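Side-chain contacts in hydroquinone dioxygenase large subunit (Pseudomonas sp., PDB 4ZXA), which forms with a small subunit the iron(II)-dependent hydroquinone 1,2-dioxygenase PnpCD, a cupin-containing enzyme that opens the aromatic ring of hydroquinone: residues R30-G35 with F129-R134; Y44-T49 with D64-A69; I48-P51 with T56-H59; P147-S152 with T308-L313. All coordinates share one frame; numbering follows the deposited sequence.

Interaction 1 of 4, residues R30-G35 with F129-R134; sequences RSFQLG and FKAILR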
# COMPACT_ATOMS: atom_id res chain seq x y z
N ARG E 30 22.31 -7.54 -2.10
CA ARG E 30 22.59 -8.29 -3.32
C ARG E 30 21.38 -8.29 -4.25
O ARG E 30 20.25 -8.42 -3.80
CB ARG E 30 22.89 -9.74 -2.96
CG ARG E 30 23.97 -9.96 -1.93
CD ARG E 30 24.11 -11.45 -1.62
NE ARG E 30 25.22 -11.71 -0.71
CZ ARG E 30 26.46 -11.91 -1.12
NH1 ARG E 30 26.75 -11.87 -2.41
NH2 ARG E 30 27.43 -12.15 -0.24
N SER E 31 21.61 -8.17 -5.54
CA SER E 31 20.53 -8.39 -6.49
C SER E 31 20.48 -9.88 -6.81
O SER E 31 21.44 -10.59 -6.59
CB SER E 31 20.75 -7.58 -7.77
OG SER E 31 21.99 -7.92 -8.37
N PHE E 32 19.35 -10.36 -7.32
CA PHE E 32 19.20 -11.77 -7.64
C PHE E 32 18.65 -11.98 -9.05
O PHE E 32 17.91 -11.14 -9.58
CB PHE E 32 18.31 -12.49 -6.60
CG PHE E 32 18.94 -12.62 -5.24
CD1 PHE E 32 18.87 -11.59 -4.32
CD2 PHE E 32 19.62 -13.78 -4.88
CE1 PHE E 32 19.46 -11.71 -3.06
CE2 PHE E 32 20.20 -13.90 -3.63
CZ PHE E 32 20.12 -12.87 -2.72
N GLN E 33 19.04 -13.09 -9.65
CA GLN E 33 18.56 -13.46 -10.96
C GLN E 33 17.79 -14.76 -10.85
O GLN E 33 18.24 -15.72 -10.20
CB GLN E 33 19.74 -13.64 -11.93
CG GLN E 33 19.32 -13.82 -13.39
CD GLN E 33 18.96 -12.50 -14.04
OE1 GLN E 33 19.50 -11.46 -13.67
NE2 GLN E 33 18.04 -12.53 -15.00
N LEU E 34 16.63 -14.81 -11.48
CA LEU E 34 15.84 -16.02 -11.52
C LEU E 34 15.29 -16.08 -12.92
O LEU E 34 14.44 -15.28 -13.29
CB LEU E 34 14.70 -15.95 -10.50
CG LEU E 34 13.79 -17.16 -10.35
CD1 LEU E 34 14.62 -18.42 -10.13
CD2 LEU E 34 12.81 -16.96 -9.21
N GLY E 35 15.81 -17.02 -13.72
CA GLY E 35 15.51 -17.04 -15.13
C GLY E 35 15.68 -15.63 -15.64
O GLY E 35 16.71 -15.01 -15.44
N PHE E 129 14.15 -17.55 -3.24
CA PHE E 129 13.33 -16.75 -2.32
C PHE E 129 13.87 -16.73 -0.88
O PHE E 129 13.91 -15.67 -0.25
CB PHE E 129 11.86 -17.21 -2.34
CG PHE E 129 11.05 -16.63 -3.47
CD1 PHE E 129 11.68 -16.13 -4.61
CD2 PHE E 129 9.67 -16.58 -3.38
CE1 PHE E 129 10.93 -15.59 -5.65
CE2 PHE E 129 8.91 -16.05 -4.41
CZ PHE E 129 9.54 -15.56 -5.55
N LYS E 130 14.27 -17.88 -0.36
CA LYS E 130 14.83 -17.92 1.00
C LYS E 130 16.06 -17.05 1.07
O LYS E 130 16.29 -16.37 2.06
CB LYS E 130 15.18 -19.35 1.40
CG LYS E 130 13.96 -20.24 1.61
CD LYS E 130 14.30 -21.50 2.39
CE LYS E 130 13.06 -22.30 2.71
NZ LYS E 130 13.28 -23.34 3.76
N ALA E 131 16.84 -17.06 -0.01
CA ALA E 131 18.07 -16.29 -0.07
C ALA E 131 17.76 -14.79 -0.11
O ALA E 131 18.51 -13.98 0.46
CB ALA E 131 18.91 -16.71 -1.28
N ILE E 132 16.67 -14.43 -0.78
CA ILE E 132 16.26 -13.03 -0.83
C ILE E 132 15.82 -12.53 0.56
O ILE E 132 16.28 -11.49 1.02
CB ILE E 132 15.17 -12.78 -1.90
CG1 ILE E 132 15.74 -12.99 -3.30
CG2 ILE E 132 14.60 -11.36 -1.77
CD1 ILE E 132 14.70 -13.07 -4.37
N LEU E 133 14.96 -13.29 1.23
CA LEU E 133 14.54 -12.93 2.59
C LEU E 133 15.76 -12.75 3.48
O LEU E 133 15.88 -11.75 4.20
CB LEU E 133 13.60 -13.98 3.19
CG LEU E 133 12.20 -14.13 2.61
CD1 LEU E 133 11.55 -15.43 3.12
CD2 LEU E 133 11.34 -12.91 2.96
N ARG E 134 16.66 -13.72 3.44
CA ARG E 134 17.86 -13.67 4.27
C ARG E 134 18.59 -12.37 4.05
O ARG E 134 18.93 -11.66 5.00
CB ARG E 134 18.77 -14.86 3.95
CG ARG E 134 19.88 -15.09 4.97
CD ARG E 134 20.71 -16.35 4.64
NE ARG E 134 21.71 -16.63 5.67
CZ ARG E 134 21.67 -17.68 6.49
NH1 ARG E 134 20.70 -18.59 6.41
NH2 ARG E 134 22.63 -17.84 7.40
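A helix lies on a beta-sheet here: Phe-32 of strand 32-34 packs against Ala-131 and Ile-132 of helix 122-136, in the N-terminal region of the large subunit. The axes of 32-34 and 129-134 approach to 10.1 Å, a spacing usual for a helix resting on a sheet, and run nearly antiparallel at 163°. No hydrogen bond crosses between the two segments, so the contact is held by apolar side chains.

The Phe-32 ring carries most of it. Ile-132 CG1 sits over one of its faces, shifted from the centre toward the rim, with its closest approach to Phe-32 CD1 at 3.6 Å; this is a CH-pi contact. It is the CG1 branch that touches because chi1 of -67° sets CG1 anti to the carbonyl carbon of Ile-132. The side chains of Phe-32 and Ile-132 run past one another antiparallel, and the far end of the ring lies against the preceding residue: Phe-32 CE2 meets Ala-131 CB at 3.9 Å, and Phe-32 CZ comes obliquely to Ala-131 O at 3.7 Å. Farther along the strand, Leu-34 CD2 reaches Phe-129 CE1 at 4.3 Å, a looser touch.

Val-18 packs on both Phe-32 and Ala-131, while Met-70 of helix 63-75 touches Phe-129 and Ile-132. The backbone of Arg-30 is also tied to the end of the helix, its N to Asp-135 OD2 and its O to Trp-136 NE1. Within the strand segment, Gln-33 NE2 reaches forward along the chain to donate a nearly straight hydrogen bond of 2.8 Å to Gly-35 O.

Interaction 2 of 4, residues Y44-T49 with D64-A69; sequences YFARIT and DIFLRA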
# COMPACT_ATOMS: atom_id res chain seq x y z
N TYR E 44 14.21 1.79 0.01
CA TYR E 44 12.75 1.81 0.15
C TYR E 44 12.00 0.73 -0.64
O TYR E 44 10.92 0.31 -0.23
CB TYR E 44 12.21 3.18 -0.28
CG TYR E 44 12.24 4.25 0.78
CD1 TYR E 44 12.98 5.41 0.60
CD2 TYR E 44 11.52 4.12 1.95
CE1 TYR E 44 13.00 6.40 1.55
CE2 TYR E 44 11.54 5.10 2.92
CZ TYR E 44 12.28 6.24 2.72
OH TYR E 44 12.31 7.23 3.69
N PHE E 45 12.55 0.29 -1.78
CA PHE E 45 11.78 -0.57 -2.67
C PHE E 45 12.47 -1.87 -3.09
O PHE E 45 13.67 -1.90 -3.36
CB PHE E 45 11.37 0.18 -3.94
CG PHE E 45 10.87 1.57 -3.68
CD1 PHE E 45 9.63 1.78 -3.11
CD2 PHE E 45 11.64 2.67 -4.03
CE1 PHE E 45 9.16 3.06 -2.87
CE2 PHE E 45 11.17 3.96 -3.80
CZ PHE E 45 9.93 4.16 -3.22
N ALA E 46 11.68 -2.93 -3.15
CA ALA E 46 12.05 -4.08 -3.96
C ALA E 46 11.76 -3.70 -5.41
O ALA E 46 10.78 -3.01 -5.71
CB ALA E 46 11.24 -5.30 -3.56
N ARG E 47 12.62 -4.16 -6.31
CA ARG E 47 12.44 -3.85 -7.72
C ARG E 47 12.57 -5.11 -8.55
O ARG E 47 13.53 -5.85 -8.41
CB ARG E 47 13.48 -2.83 -8.15
CG ARG E 47 13.46 -2.57 -9.65
CD ARG E 47 14.58 -1.65 -10.03
NE ARG E 47 14.54 -1.30 -11.43
CZ ARG E 47 15.61 -0.96 -12.14
NH1 ARG E 47 16.80 -0.95 -11.54
NH2 ARG E 47 15.50 -0.66 -13.42
N ILE E 48 11.60 -5.33 -9.43
CA ILE E 48 11.58 -6.51 -10.27
C ILE E 48 11.67 -6.08 -11.71
O ILE E 48 10.89 -5.24 -12.14
CB ILE E 48 10.26 -7.30 -10.11
CG1 ILE E 48 10.00 -7.59 -8.63
CG2 ILE E 48 10.30 -8.61 -10.91
CD1 ILE E 48 11.10 -8.40 -8.03
N THR E 49 12.60 -6.66 -12.47
CA THR E 49 12.65 -6.41 -13.90
C THR E 49 12.39 -7.69 -14.69
O THR E 49 12.57 -8.79 -14.17
CB THR E 49 13.99 -5.79 -14.35
OG1 THR E 49 15.07 -6.71 -14.13
CG2 THR E 49 14.27 -4.49 -13.61
N ASP E 64 8.87 -3.33 2.83
CA ASP E 64 8.14 -4.05 3.86
C ASP E 64 7.00 -4.88 3.25
O ASP E 64 6.86 -6.05 3.56
CB ASP E 64 7.66 -3.14 5.00
CG ASP E 64 6.78 -2.00 4.52
OD1 ASP E 64 6.73 -1.75 3.29
OD2 ASP E 64 6.14 -1.35 5.38
N ILE E 65 6.21 -4.28 2.37
CA ILE E 65 5.15 -5.00 1.68
C ILE E 65 5.70 -6.23 0.96
O ILE E 65 5.18 -7.34 1.10
CB ILE E 65 4.36 -4.06 0.72
CG1 ILE E 65 3.65 -2.98 1.55
CG2 ILE E 65 3.37 -4.81 -0.13
CD1 ILE E 65 2.86 -2.00 0.73
N PHE E 66 6.80 -6.02 0.22
CA PHE E 66 7.45 -7.10 -0.52
C PHE E 66 7.89 -8.24 0.38
O PHE E 66 7.63 -9.40 0.08
CB PHE E 66 8.66 -6.59 -1.29
CG PHE E 66 9.25 -7.62 -2.20
CD1 PHE E 66 10.28 -8.44 -1.77
CD2 PHE E 66 8.78 -7.76 -3.50
CE1 PHE E 66 10.84 -9.40 -2.62
CE2 PHE E 66 9.33 -8.72 -4.37
CZ PHE E 66 10.36 -9.53 -3.93
N LEU E 67 8.59 -7.91 1.47
CA LEU E 67 9.09 -8.94 2.38
C LEU E 67 7.99 -9.72 3.08
O LEU E 67 8.09 -10.94 3.19
CB LEU E 67 10.06 -8.35 3.41
CG LEU E 67 11.35 -7.86 2.77
CD1 LEU E 67 12.11 -6.98 3.74
CD2 LEU E 67 12.20 -9.05 2.29
N ARG E 68 6.94 -9.05 3.54
CA ARG E 68 5.84 -9.78 4.19
C ARG E 68 5.25 -10.77 3.19
O ARG E 68 4.95 -11.93 3.54
CB ARG E 68 4.75 -8.83 4.69
CG ARG E 68 5.22 -7.80 5.71
CD ARG E 68 4.03 -7.09 6.36
NE ARG E 68 4.47 -5.88 7.06
CZ ARG E 68 4.33 -4.65 6.58
NH1 ARG E 68 3.74 -4.44 5.40
NH2 ARG E 68 4.77 -3.62 7.29
N ALA E 69 5.10 -10.34 1.94
CA ALA E 69 4.50 -11.18 0.91
C ALA E 69 5.35 -12.40 0.62
O ALA E 69 4.85 -13.52 0.60
CB ALA E 69 4.25 -10.40 -0.36
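Ala-46 and Phe-66 make a CH-pi contact, the methyl CB lying over one face of the ring where strand 45-52 meets helix 63-75. The carbon sits 23° off the normal through the ring centre, displaced toward the attached end of the ring, so that Ala-46 CB comes closest to Phe-66 CG, at 3.3 Å. Packing is tight here, with Phe-66 CD2 only 3.5 Å from the same Ala-46 CB. Phe-66 CG stands anti to its own backbone N (chi1 -172°), and this swings the ring out from the helix toward the strand.

The second apolar contact is slighter: Ile-48 CD1 approaches Phe-66 CE2 at 4.1 Å, the two side chains crossing at about a right angle. Cutting Phe-66 back to an alanine is likely to take the aromatic cover from the Ala-46 methyl and open a gap beside Ile-48 and Phe-85.

No hydrogen bond crosses between the two segments; those of Asp-64 lie within its own helix. Asp-64 OD1 accepts a bond of 2.7 Å from Ile-65 N, which meets it from well above the carboxylate plane. Asp-64 OD2 and Arg-68 NH2, one turn on, form a salt bridge at 3.3 Å whose hydrogen bond is weak.

Around the contact, Phe-85 meets the Phe-66 ring edge-to-face, and Trp-136 of helix 122-136 packs on Ala-46. Ile-48 also touches Phe-37 and Leu-39 of the adjoining strand 37-41, while Leu-67 turns to Leu-133 and Trp-136, so helices 63-75 and 122-136 pack against each other and both rest on the sheet.

Interaction 3 of 4, residues I48-P51 with T56-H59; sequences ITWP and TRSH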
# COMPACT_ATOMS: atom_id res chain seq x y z
N ILE E 48 11.60 -5.33 -9.43
CA ILE E 48 11.58 -6.51 -10.27
C ILE E 48 11.67 -6.08 -11.71
O ILE E 48 10.89 -5.24 -12.14
CB ILE E 48 10.26 -7.30 -10.11
CG1 ILE E 48 10.00 -7.59 -8.63
CG2 ILE E 48 10.30 -8.61 -10.91
CD1 ILE E 48 11.10 -8.40 -8.03
N THR E 49 12.60 -6.66 -12.47
CA THR E 49 12.65 -6.41 -13.90
C THR E 49 12.39 -7.69 -14.69
O THR E 49 12.57 -8.79 -14.17
CB THR E 49 13.99 -5.79 -14.35
OG1 THR E 49 15.07 -6.71 -14.13
CG2 THR E 49 14.27 -4.49 -13.61
N TRP E 50 11.97 -7.54 -15.94
CA TRP E 50 11.64 -8.67 -16.79
C TRP E 50 11.52 -8.20 -18.23
O TRP E 50 11.17 -7.05 -18.49
CB TRP E 50 10.31 -9.31 -16.34
CG TRP E 50 9.12 -8.44 -16.59
CD1 TRP E 50 8.38 -8.37 -17.74
CD2 TRP E 50 8.51 -7.52 -15.67
NE1 TRP E 50 7.36 -7.47 -17.60
CE2 TRP E 50 7.41 -6.93 -16.34
CE3 TRP E 50 8.79 -7.14 -14.35
CZ2 TRP E 50 6.60 -5.97 -15.73
CZ3 TRP E 50 7.97 -6.18 -13.74
CH2 TRP E 50 6.89 -5.61 -14.43
N PRO E 51 11.82 -9.09 -19.19
CA PRO E 51 11.74 -8.78 -20.62
C PRO E 51 10.29 -8.76 -21.12
O PRO E 51 9.50 -9.62 -20.72
CB PRO E 51 12.47 -9.95 -21.27
CG PRO E 51 12.30 -11.08 -20.29
CD PRO E 51 12.39 -10.43 -18.95
N THR E 56 13.31 -4.03 -21.31
CA THR E 56 13.29 -4.45 -19.93
C THR E 56 12.23 -3.67 -19.18
O THR E 56 12.22 -2.44 -19.21
CB THR E 56 14.66 -4.23 -19.30
OG1 THR E 56 15.54 -5.27 -19.73
CG2 THR E 56 14.56 -4.26 -17.78
N ARG E 57 11.30 -4.37 -18.53
CA ARG E 57 10.25 -3.70 -17.79
C ARG E 57 10.57 -3.71 -16.29
O ARG E 57 11.22 -4.63 -15.79
CB ARG E 57 8.89 -4.37 -18.06
CG ARG E 57 8.67 -4.83 -19.49
CD ARG E 57 9.11 -3.79 -20.53
NE ARG E 57 8.10 -2.80 -20.85
CZ ARG E 57 7.66 -2.54 -22.09
NH1 ARG E 57 8.13 -3.21 -23.13
NH2 ARG E 57 6.74 -1.61 -22.29
N SER E 58 10.10 -2.70 -15.57
CA SER E 58 10.37 -2.65 -14.13
C SER E 58 9.13 -2.39 -13.30
O SER E 58 8.11 -1.90 -13.80
CB SER E 58 11.41 -1.57 -13.81
OG SER E 58 12.55 -1.75 -14.63
N HIS E 59 9.23 -2.70 -12.02
CA HIS E 59 8.15 -2.44 -11.09
C HIS E 59 8.66 -2.35 -9.65
O HIS E 59 9.47 -3.16 -9.20
CB HIS E 59 7.08 -3.51 -11.25
CG HIS E 59 5.93 -3.34 -10.30
ND1 HIS E 59 4.99 -2.35 -10.46
CD2 HIS E 59 5.58 -4.03 -9.19
CE1 HIS E 59 4.10 -2.44 -9.49
NE2 HIS E 59 4.43 -3.45 -8.71
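Ile-48 pairs with His-59 and Trp-50 with Arg-57 in the antiparallel hairpin of strands 45-52 and 55-62, whose short segments run at 155° to each other. Both are hydrogen-bonded pairs. At the first, Ile-48 N gives a bond of 3.0 Å to His-59 O, while the return bond from His-59 N to Ile-48 O is weak, its angle poor. At the second, Arg-57 N reaches Trp-50 O at 2.7 Å and almost straight (172°), and Trp-50 N answers to Arg-57 O at 3.0 Å.

On the face bearing Trp-50, Arg-57 and His-59, the indole is the main surface. Trp-50 CG lies between its backbone N and carbonyl carbon (chi1 69°), and this lays the ring across the partner strand. Arg-57 CB sits over the indole face, 3.4 Å from Trp-50 CE2, in a CH-pi contact, whereas His-59 CB approaches the edge, close to the ring plane, 3.8 Å from Trp-50 CZ3. Trp-50 NE1 is held by Val-114 O, and NE2 of His-59 by Asp-86 OD2.

On the other face the contacts are small. Thr-49 CG2 touches Ser-58 OG at 3.4 Å, and Thr-49 CB meets Thr-56 CG2 diagonally at 3.8 Å.

Strand 37-41 adjoins the hairpin on the side of 45-52, Phe-37 packing on Ile-48 and Trp-50. On the Trp-50 side of the sheet, Ile-89 of strand 89-93 packs on Ile-48 and His-59, and Tyr-116 of strand 116-121 touches Trp-50, while Ile-27 of the small subunit packs on Arg-57 and Arg-286 of the second large subunit on Ser-58.

Interaction 4 of 4, residues P147-S152 with T308-L313; sequences PEETGS and TKRSML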
# COMPACT_ATOMS: atom_id res chain seq x y z
N PRO E 147 2.73 -4.57 11.91
CA PRO E 147 3.58 -3.38 11.95
C PRO E 147 3.81 -2.86 13.36
O PRO E 147 4.92 -2.49 13.70
CB PRO E 147 2.80 -2.37 11.09
CG PRO E 147 2.04 -3.25 10.12
CD PRO E 147 1.66 -4.46 10.91
N GLU E 148 2.76 -2.85 14.17
CA GLU E 148 2.86 -2.39 15.56
C GLU E 148 3.82 -3.24 16.40
O GLU E 148 4.20 -2.86 17.50
CB GLU E 148 1.48 -2.38 16.21
CG GLU E 148 0.68 -1.13 15.91
CD GLU E 148 1.31 0.09 16.52
OE1 GLU E 148 0.94 0.43 17.67
OE2 GLU E 148 2.18 0.72 15.86
N GLU E 149 4.23 -4.38 15.85
CA GLU E 149 5.05 -5.33 16.58
C GLU E 149 6.51 -5.34 16.17
O GLU E 149 7.32 -6.03 16.77
CB GLU E 149 4.56 -6.76 16.34
CG GLU E 149 3.20 -7.12 16.86
CD GLU E 149 2.95 -8.62 16.69
OE1 GLU E 149 2.86 -9.10 15.54
OE2 GLU E 149 2.87 -9.32 17.72
N THR E 150 6.86 -4.62 15.12
CA THR E 150 8.21 -4.75 14.61
C THR E 150 8.75 -3.40 14.21
O THR E 150 8.05 -2.39 14.29
CB THR E 150 8.27 -5.73 13.43
OG1 THR E 150 9.63 -6.10 13.17
CG2 THR E 150 7.66 -5.11 12.17
N GLY E 151 10.02 -3.38 13.80
CA GLY E 151 10.63 -2.15 13.32
C GLY E 151 10.48 -1.94 11.82
O GLY E 151 9.51 -2.38 11.19
N SER E 152 11.47 -1.27 11.23
CA SER E 152 11.42 -0.87 9.83
C SER E 152 12.15 -1.85 8.91
O SER E 152 13.19 -2.39 9.28
CB SER E 152 12.01 0.53 9.68
OG SER E 152 11.96 0.98 8.33
N THR E 308 -8.37 -5.53 12.15
CA THR E 308 -7.83 -4.42 12.93
C THR E 308 -7.20 -4.90 14.22
O THR E 308 -6.10 -4.49 14.55
CB THR E 308 -8.89 -3.36 13.24
OG1 THR E 308 -9.39 -2.80 12.02
CG2 THR E 308 -8.28 -2.28 14.06
N LYS E 309 -7.90 -5.76 14.96
CA LYS E 309 -7.31 -6.38 16.13
C LYS E 309 -6.87 -7.80 15.81
O LYS E 309 -7.58 -8.53 15.13
CB LYS E 309 -8.30 -6.42 17.31
CG LYS E 309 -7.79 -7.27 18.47
CD LYS E 309 -8.72 -7.24 19.67
CE LYS E 309 -8.22 -8.14 20.82
NZ LYS E 309 -8.29 -9.60 20.51
N ARG E 310 -5.70 -8.20 16.31
CA ARG E 310 -5.28 -9.59 16.24
C ARG E 310 -6.46 -10.49 16.62
O ARG E 310 -6.94 -10.42 17.76
CB ARG E 310 -4.11 -9.85 17.18
CG ARG E 310 -3.09 -10.88 16.68
CD ARG E 310 -2.04 -11.12 17.75
NE ARG E 310 -0.93 -11.98 17.36
CZ ARG E 310 0.10 -11.58 16.62
NH1 ARG E 310 0.16 -10.32 16.17
NH2 ARG E 310 1.07 -12.43 16.32
N SER E 311 -6.90 -11.33 15.68
CA SER E 311 -8.06 -12.18 15.87
C SER E 311 -7.78 -13.66 15.58
O SER E 311 -6.85 -14.00 14.85
CB SER E 311 -9.21 -11.71 14.98
OG SER E 311 -8.83 -11.75 13.61
N MET E 312 -8.61 -14.53 16.14
CA MET E 312 -8.40 -15.95 15.99
C MET E 312 -9.25 -16.44 14.84
O MET E 312 -10.48 -16.34 14.89
CB MET E 312 -8.76 -16.68 17.27
CG MET E 312 -8.02 -16.15 18.48
SD MET E 312 -8.33 -17.20 19.91
CE MET E 312 -7.17 -16.50 21.10
N LEU E 313 -8.60 -16.94 13.79
CA LEU E 313 -9.31 -17.44 12.62
C LEU E 313 -9.00 -18.91 12.40
O LEU E 313 -7.84 -19.32 12.43
CB LEU E 313 -8.95 -16.65 11.36
CG LEU E 313 -9.44 -17.24 10.02
CD1 LEU E 313 -10.96 -17.23 9.93
CD2 LEU E 313 -8.87 -16.50 8.85
O HOH W 1 3.38 -11.48 15.11
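Glu-149 and Arg-310 form a salt bridge between the short 3-10 turn 147-149 and strand 310-318, a strand of what is probably the cupin beta-sandwich. From CB, which points toward the strand, the glutamate runs outward: CG lies beside the backbone N (chi1 -66°), and the chain then runs extended and crosses the arginine at about a right angle, OE1 coming to the guanidinium edge, near its plane. CD is 3.3 Å from Arg-310 NH1. OE1 does the bonding across the contact, accepting from Arg-310 NH1 at 3.0 Å in a weak hydrogen bond whose N-H...O angle is 148°; it also receives Ala-146 N. OE2 lies 3.3 Å from the same Arg-310 NH1, but its own hydrogen bond comes from Asn-191 ND2.

The carboxylate and guanidinium planes stand 65° apart, so the two groups do not meet as a flat pair of parallel bonds. Arg-310 NH1 also makes a salt bridge to Glu-249 at the end of the neighbouring strand 241-249, so two carboxylates share NH1 of one guanidinium. With an alanine here instead of Glu-149, Arg-310 would be likely to lose one of its two acidic mates, and Ala-146 N and Asn-191 ND2 their carboxylate acceptor. A water makes a very short, doubtful contact with Glu-149 OE1; its firmer bond is from Arg-310 NH2, at 2.8 Å, in the guanidinium plane at the edge.

In the fold
Interactions 1, 2 and 3 share one antiparallel sheet of the N-terminal region. Interactions 2 and 3, centres about 14 Å apart, both use Ile-48 and Thr-49; the centres of interactions 1 and 2 are about 12 Å apart, and they touch where Leu-133 CD2 meets Leu-67 O at 3.8 Å. Interaction 4 is set apart, its centre about 19 Å from that of interaction 2 and about 32 Å from interaction 3's, though Arg-68 NH2 grazes Pro-147 CG at 4.0 Å. Its strand 310-318 probably belongs to the cupin part, which holds cadmium and ligand; the Arg-310 side chain is about 11 Å from bound 4-hydroxybenzonitrile. Where the large subunits meet, Tyr-44 OH bonds Glu-249 of the second large subunit.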